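Cleavage stimulation factor 77 (Encephalitozoon cuniculi, PDB 2UY1) probably binds mRNA, as a helical-repeat member of the Suppressor of forked family associated with cleavage and polyadenylation of mRNA 3' ends. Local coordinates at residues 284-296 with 312-325. Numbering follows the deposited sequence.
Sequences ELDLLRINHLNYV and LGNEGVGPHVFIYC
The carboxylate of Asp286 grips the start of helix 319-333. Its OD1 accepts from Gly318 N at 2.6 Å, on the syn side but 31° out of the carboxylate plane. Its OD2 accepts a hydrogen bond from a water, 2.7 Å away, that also bonds His320 N and ND1. Asp450 holds the far side of that imidazole, at NE2.

Arg289 bends at chi3, and its NE donates to Leu285 O from above the carbonyl plane. Val317 CA lies over one guanidinium face; Glu315 CB is at the edge. The charge pairing with Asp286 and Glu315 is long, and neither oxygen lies in the guanidinium plane. NH1 is buried and has no hydrogen-bond partner in the model; the Glu315 carboxylate offers it charge only.

Further along the two helices, Val321 is a knob among Asp286, Arg289, Ile290 and Leu293. Tyr324 has CG anti to its backbone N (chi1 164°), which turns a face of the ring to Ile290. Ile290 CG2 sits over the ring centre, 4.1 Å from the centroid, a CH-pi contact. Leu293 CD1 reaches Cys325 SG at 3.5 Å. A second water links Tyr324 OH to Asn294 OD1, which also accepts from Lys298.

The helices run nearly parallel, 21° apart, in a family of the TPR clan; helix 302-311 lies between them in sequence. The negative carboxylate beside the first turn of helix 319-333 would suit the helix dipole, while beyond it the contact is mostly apolar.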
loop_
_atom_site.group_PDB
_atom_site.type_symbol
_atom_site.label_atom_id
_atom_site.label_comp_id
_atom_site.label_asym_id
_atom_site.label_seq_id
_atom_site.Cartn_x
_atom_site.Cartn_y
_atom_site.Cartn_z
ATOM N N GLU B 284 3.810 -17.356 -19.224
ATOM C CA GLU B 284 2.974 -18.489 -19.622
ATOM C C GLU B 284 3.550 -19.791 -19.093
ATOM O O GLU B 284 2.868 -20.558 -18.415
ATOM C CB GLU B 284 3.029 -18.527 -21.126
ATOM C CG GLU B 284 3.193 -17.153 -21.704
ATOM C CD GLU B 284 1.902 -16.448 -21.710
ATOM O OE1 GLU B 284 0.885 -17.187 -21.700
ATOM O OE2 GLU B 284 1.886 -15.198 -21.725
ATOM N N LEU B 285 4.829 -19.994 -19.370
ATOM C CA LEU B 285 5.503 -21.236 -19.034
ATOM C C LEU B 285 5.581 -21.463 -17.527
ATOM O O LEU B 285 5.371 -22.597 -17.068
ATOM C CB LEU B 285 6.873 -21.365 -19.765
ATOM C CG LEU B 285 6.778 -21.357 -21.343
ATOM C CD1 LEU B 285 8.165 -21.110 -22.001
ATOM C CD2 LEU B 285 6.102 -22.615 -21.941
ATOM N N ASP B 286 5.872 -20.410 -16.762
ATOM C CA ASP B 286 5.864 -20.504 -15.302
ATOM C C ASP B 286 4.434 -20.680 -14.830
ATOM O O ASP B 286 4.219 -21.491 -13.979
ATOM C CB ASP B 286 6.476 -19.280 -14.638
ATOM C CG ASP B 286 8.018 -19.254 -14.709
ATOM O OD1 ASP B 286 8.673 -20.327 -14.844
ATOM O OD2 ASP B 286 8.569 -18.127 -14.583
ATOM N N LEU B 287 3.457 -19.936 -15.386
ATOM C CA LEU B 287 2.069 -20.166 -14.964
ATOM C C LEU B 287 1.508 -21.536 -15.346
ATOM O O LEU B 287 0.612 -22.053 -14.661
ATOM C CB LEU B 287 1.121 -19.037 -15.366
ATOM C CG LEU B 287 -0.034 -18.717 -14.387
ATOM C CD1 LEU B 287 0.342 -18.488 -12.895
ATOM C CD2 LEU B 287 -0.758 -17.534 -14.902
ATOM N N LEU B 288 2.046 -22.149 -16.407
ATOM C CA LEU B 288 1.647 -23.505 -16.767
ATOM C C LEU B 288 2.182 -24.515 -15.764
ATOM O O LEU B 288 1.458 -25.413 -15.346
ATOM C CB LEU B 288 2.179 -23.885 -18.172
ATOM C CG LEU B 288 1.442 -23.262 -19.333
ATOM C CD1 LEU B 288 2.286 -23.482 -20.582
ATOM C CD2 LEU B 288 0.060 -23.878 -19.387
ATOM N N ARG B 289 3.449 -24.355 -15.389
ATOM C CA ARG B 289 4.092 -25.236 -14.433
ATOM C C ARG B 289 3.421 -25.256 -13.094
ATOM O O ARG B 289 3.130 -26.315 -12.537
ATOM C CB ARG B 289 5.534 -24.806 -14.239
ATOM C CG ARG B 289 6.417 -25.156 -15.399
ATOM C CD ARG B 289 7.792 -24.552 -15.213
ATOM N NE ARG B 289 8.215 -23.778 -16.377
ATOM C CZ ARG B 289 9.325 -23.992 -17.084
ATOM N NH1 ARG B 289 10.148 -24.979 -16.764
ATOM N NH2 ARG B 289 9.611 -23.211 -18.124
ATOM N N ILE B 290 3.168 -24.061 -12.567
ATOM C CA ILE B 290 2.467 -23.896 -11.334
ATOM C C ILE B 290 1.080 -24.596 -11.414
ATOM O O ILE B 290 0.717 -25.365 -10.536
ATOM C CB ILE B 290 2.380 -22.351 -10.984
ATOM C CG1 ILE B 290 3.677 -21.912 -10.308
ATOM C CG2 ILE B 290 1.091 -22.047 -10.130
ATOM C CD1 ILE B 290 3.880 -20.360 -10.349
ATOM N N ASN B 291 0.338 -24.349 -12.491
ATOM C CA ASN B 291 -0.998 -24.899 -12.639
ATOM C C ASN B 291 -1.061 -26.404 -12.888
ATOM O O ASN B 291 -1.993 -27.091 -12.435
ATOM C CB ASN B 291 -1.846 -24.045 -13.590
ATOM C CG ASN B 291 -2.495 -22.817 -12.828
ATOM O OD1 ASN B 291 -3.357 -22.990 -11.981
ATOM N ND2 ASN B 291 -2.017 -21.635 -13.105
ATOM N N HIS B 292 0.031 -26.898 -13.463
ATOM C CA HIS B 292 0.243 -28.297 -13.756
ATOM C C HIS B 292 0.581 -28.957 -12.464
ATOM O O HIS B 292 -0.048 -29.950 -12.122
ATOM C CB HIS B 292 1.367 -28.456 -14.803
ATOM C CG HIS B 292 1.622 -29.875 -15.235
ATOM N ND1 HIS B 292 2.626 -30.399 -15.977
ATOM C CD2 HIS B 292 0.760 -30.918 -14.960
ATOM C CE1 HIS B 292 2.358 -31.742 -16.130
ATOM N NE2 HIS B 292 1.231 -32.030 -15.504
ATOM N N LEU B 293 1.488 -28.364 -11.674
ATOM C CA LEU B 293 1.758 -28.870 -10.317
ATOM C C LEU B 293 0.508 -28.966 -9.468
ATOM O O LEU B 293 0.348 -29.953 -8.725
ATOM C CB LEU B 293 2.834 -28.031 -9.549
ATOM C CG LEU B 293 4.290 -28.201 -10.018
ATOM C CD1 LEU B 293 5.134 -27.043 -9.481
ATOM C CD2 LEU B 293 4.885 -29.509 -9.586
ATOM N N ASN B 294 -0.354 -27.930 -9.543
ATOM C CA ASN B 294 -1.625 -27.884 -8.790
ATOM C C ASN B 294 -2.543 -29.009 -9.163
ATOM O O ASN B 294 -3.180 -29.635 -8.278
ATOM C CB ASN B 294 -2.424 -26.585 -9.020
ATOM C CG ASN B 294 -3.773 -26.584 -8.279
ATOM O OD1 ASN B 294 -3.821 -26.587 -7.057
ATOM N ND2 ASN B 294 -4.860 -26.576 -9.019
ATOM N N TYR B 295 -2.633 -29.234 -10.473
ATOM C CA TYR B 295 -3.379 -30.375 -11.053
ATOM C C TYR B 295 -2.923 -31.694 -10.419
ATOM O O TYR B 295 -3.746 -32.496 -9.926
ATOM C CB TYR B 295 -3.230 -30.428 -12.595
ATOM C CG TYR B 295 -3.805 -31.716 -13.213
ATOM C CD1 TYR B 295 -5.088 -31.735 -13.784
ATOM C CD2 TYR B 295 -3.108 -32.939 -13.138
ATOM C CE1 TYR B 295 -5.622 -32.935 -14.339
ATOM C CE2 TYR B 295 -3.702 -34.151 -13.616
ATOM C CZ TYR B 295 -4.922 -34.126 -14.235
ATOM O OH TYR B 295 -5.471 -35.312 -14.762
ATOM N N VAL B 296 -1.615 -31.911 -10.427
ATOM C CA VAL B 296 -1.038 -33.130 -9.916
ATOM C C VAL B 296 -1.216 -33.286 -8.424
ATOM O O VAL B 296 -1.518 -34.371 -7.979
ATOM C CB VAL B 296 0.428 -33.327 -10.359
ATOM C CG1 VAL B 296 1.045 -34.554 -9.677
ATOM C CG2 VAL B 296 0.500 -33.491 -11.848
ATOM N N LEU B 312 10.610 -31.149 -13.810
ATOM C CA LEU B 312 10.563 -29.818 -14.422
ATOM C C LEU B 312 11.921 -29.156 -14.526
ATOM O O LEU B 312 12.045 -28.104 -15.160
ATOM C CB LEU B 312 9.651 -28.882 -13.624
ATOM C CG LEU B 312 8.122 -29.040 -13.679
ATOM C CD1 LEU B 312 7.494 -28.038 -12.764
ATOM C CD2 LEU B 312 7.554 -28.913 -15.119
ATOM N N GLY B 313 12.926 -29.831 -13.973
ATOM C CA GLY B 313 14.142 -29.233 -13.443
ATOM C C GLY B 313 15.233 -28.878 -14.410
ATOM O O GLY B 313 15.955 -27.903 -14.179
ATOM N N ASN B 314 15.370 -29.652 -15.486
ATOM C CA ASN B 314 16.323 -29.280 -16.558
ATOM C C ASN B 314 15.723 -28.276 -17.583
ATOM O O ASN B 314 16.193 -28.164 -18.723
ATOM C CB ASN B 314 16.964 -30.519 -17.220
ATOM C CG ASN B 314 18.151 -30.166 -18.176
ATOM O OD1 ASN B 314 18.647 -29.015 -18.216
ATOM N ND2 ASN B 314 18.603 -31.175 -18.952
ATOM N N GLU B 315 14.670 -27.563 -17.167
ATOM C CA GLU B 315 14.272 -26.298 -17.819
ATOM C C GLU B 315 14.337 -25.126 -16.828
ATOM O O GLU B 315 14.114 -25.321 -15.645
ATOM C CB GLU B 315 12.875 -26.398 -18.447
ATOM C CG GLU B 315 12.834 -27.384 -19.640
ATOM C CD GLU B 315 11.569 -27.265 -20.499
ATOM O OE1 GLU B 315 10.431 -27.218 -19.928
ATOM O OE2 GLU B 315 11.715 -27.234 -21.762
ATOM N N GLY B 316 14.669 -23.925 -17.312
ATOM C CA GLY B 316 14.612 -22.696 -16.503
ATOM C C GLY B 316 13.208 -22.387 -15.953
ATOM O O GLY B 316 12.437 -21.610 -16.560
ATOM N N VAL B 317 12.860 -23.000 -14.819
ATOM C CA VAL B 317 11.596 -22.688 -14.180
ATOM C C VAL B 317 11.848 -21.404 -13.416
ATOM O O VAL B 317 12.887 -21.276 -12.771
ATOM C CB VAL B 317 11.002 -23.862 -13.272
ATOM C CG1 VAL B 317 11.240 -25.229 -13.920
ATOM C CG2 VAL B 317 11.550 -23.860 -11.817
ATOM N N GLY B 318 10.915 -20.459 -13.525
ATOM C CA GLY B 318 11.082 -19.104 -12.953
ATOM C C GLY B 318 11.109 -19.074 -11.435
ATOM O O GLY B 318 10.844 -20.095 -10.774
ATOM N N PRO B 319 11.381 -17.884 -10.872
ATOM C CA PRO B 319 11.314 -17.613 -9.423
ATOM C C PRO B 319 9.972 -18.012 -8.797
ATOM O O PRO B 319 9.942 -18.613 -7.730
ATOM C CB PRO B 319 11.508 -16.086 -9.344
ATOM C CG PRO B 319 12.287 -15.753 -10.575
ATOM C CD PRO B 319 11.721 -16.667 -11.641
ATOM N N HIS B 320 8.864 -17.713 -9.453
ATOM C CA HIS B 320 7.541 -17.988 -8.884
ATOM C C HIS B 320 7.273 -19.449 -8.564
ATOM O O HIS B 320 6.439 -19.748 -7.725
ATOM C CB HIS B 320 6.462 -17.559 -9.889
ATOM C CG HIS B 320 6.323 -16.079 -10.026
ATOM N ND1 HIS B 320 6.940 -15.194 -10.844
ATOM C CD2 HIS B 320 5.481 -15.342 -9.225
ATOM C CE1 HIS B 320 6.444 -13.949 -10.542
ATOM N NE2 HIS B 320 5.550 -14.068 -9.575
ATOM N N VAL B 321 7.888 -20.355 -9.325
ATOM C CA VAL B 321 7.525 -21.770 -9.292
ATOM C C VAL B 321 8.139 -22.334 -8.035
ATOM O O VAL B 321 7.540 -23.142 -7.380
ATOM C CB VAL B 321 8.019 -22.545 -10.615
ATOM C CG1 VAL B 321 7.803 -24.105 -10.519
ATOM C CG2 VAL B 321 7.280 -22.029 -11.789
ATOM N N PHE B 322 9.296 -21.800 -7.667
ATOM C CA PHE B 322 9.963 -22.171 -6.419
ATOM C C PHE B 322 9.206 -21.654 -5.213
ATOM O O PHE B 322 9.134 -22.339 -4.229
ATOM C CB PHE B 322 11.368 -21.560 -6.357
ATOM C CG PHE B 322 12.358 -22.132 -7.363
ATOM C CD1 PHE B 322 13.085 -23.272 -7.068
ATOM C CD2 PHE B 322 12.562 -21.499 -8.592
ATOM C CE1 PHE B 322 14.021 -23.791 -7.982
ATOM C CE2 PHE B 322 13.502 -21.999 -9.517
ATOM C CZ PHE B 322 14.249 -23.138 -9.190
ATOM N N ILE B 323 8.767 -20.388 -5.252
ATOM C CA ILE B 323 7.995 -19.756 -4.188
ATOM C C ILE B 323 6.652 -20.460 -4.023
ATOM O O ILE B 323 6.202 -20.720 -2.912
ATOM C CB ILE B 323 7.717 -18.257 -4.505
ATOM C CG1 ILE B 323 9.003 -17.447 -4.751
ATOM C CG2 ILE B 323 6.774 -17.608 -3.470
ATOM C CD1 ILE B 323 8.705 -15.969 -5.223
ATOM N N TYR B 324 5.989 -20.772 -5.143
ATOM C CA TYR B 324 4.768 -21.567 -5.054
ATOM C C TYR B 324 4.980 -22.933 -4.396
ATOM O O TYR B 324 4.184 -23.344 -3.547
ATOM C CB TYR B 324 4.179 -21.710 -6.439
ATOM C CG TYR B 324 3.177 -22.795 -6.536
ATOM C CD1 TYR B 324 1.833 -22.587 -6.176
ATOM C CD2 TYR B 324 3.573 -24.059 -6.980
ATOM C CE1 TYR B 324 0.950 -23.629 -6.256
ATOM C CE2 TYR B 324 2.706 -25.095 -7.064
ATOM C CZ TYR B 324 1.406 -24.890 -6.726
ATOM O OH TYR B 324 0.558 -25.969 -6.846
ATOM N N CYS B 325 6.033 -23.659 -4.779
ATOM C CA CYS B 325 6.294 -25.010 -4.182
ATOM C C CYS B 325 6.638 -24.945 -2.722
ATOM O O CYS B 325 6.367 -25.908 -1.976
ATOM C CB CYS B 325 7.449 -25.751 -4.878
ATOM S SG CYS B 325 6.975 -26.335 -6.534
HETATM O O HOH W 1 8.702 -16.614 -12.321
HETATM O O HOH W 2 -2.064 -25.498 -5.485
#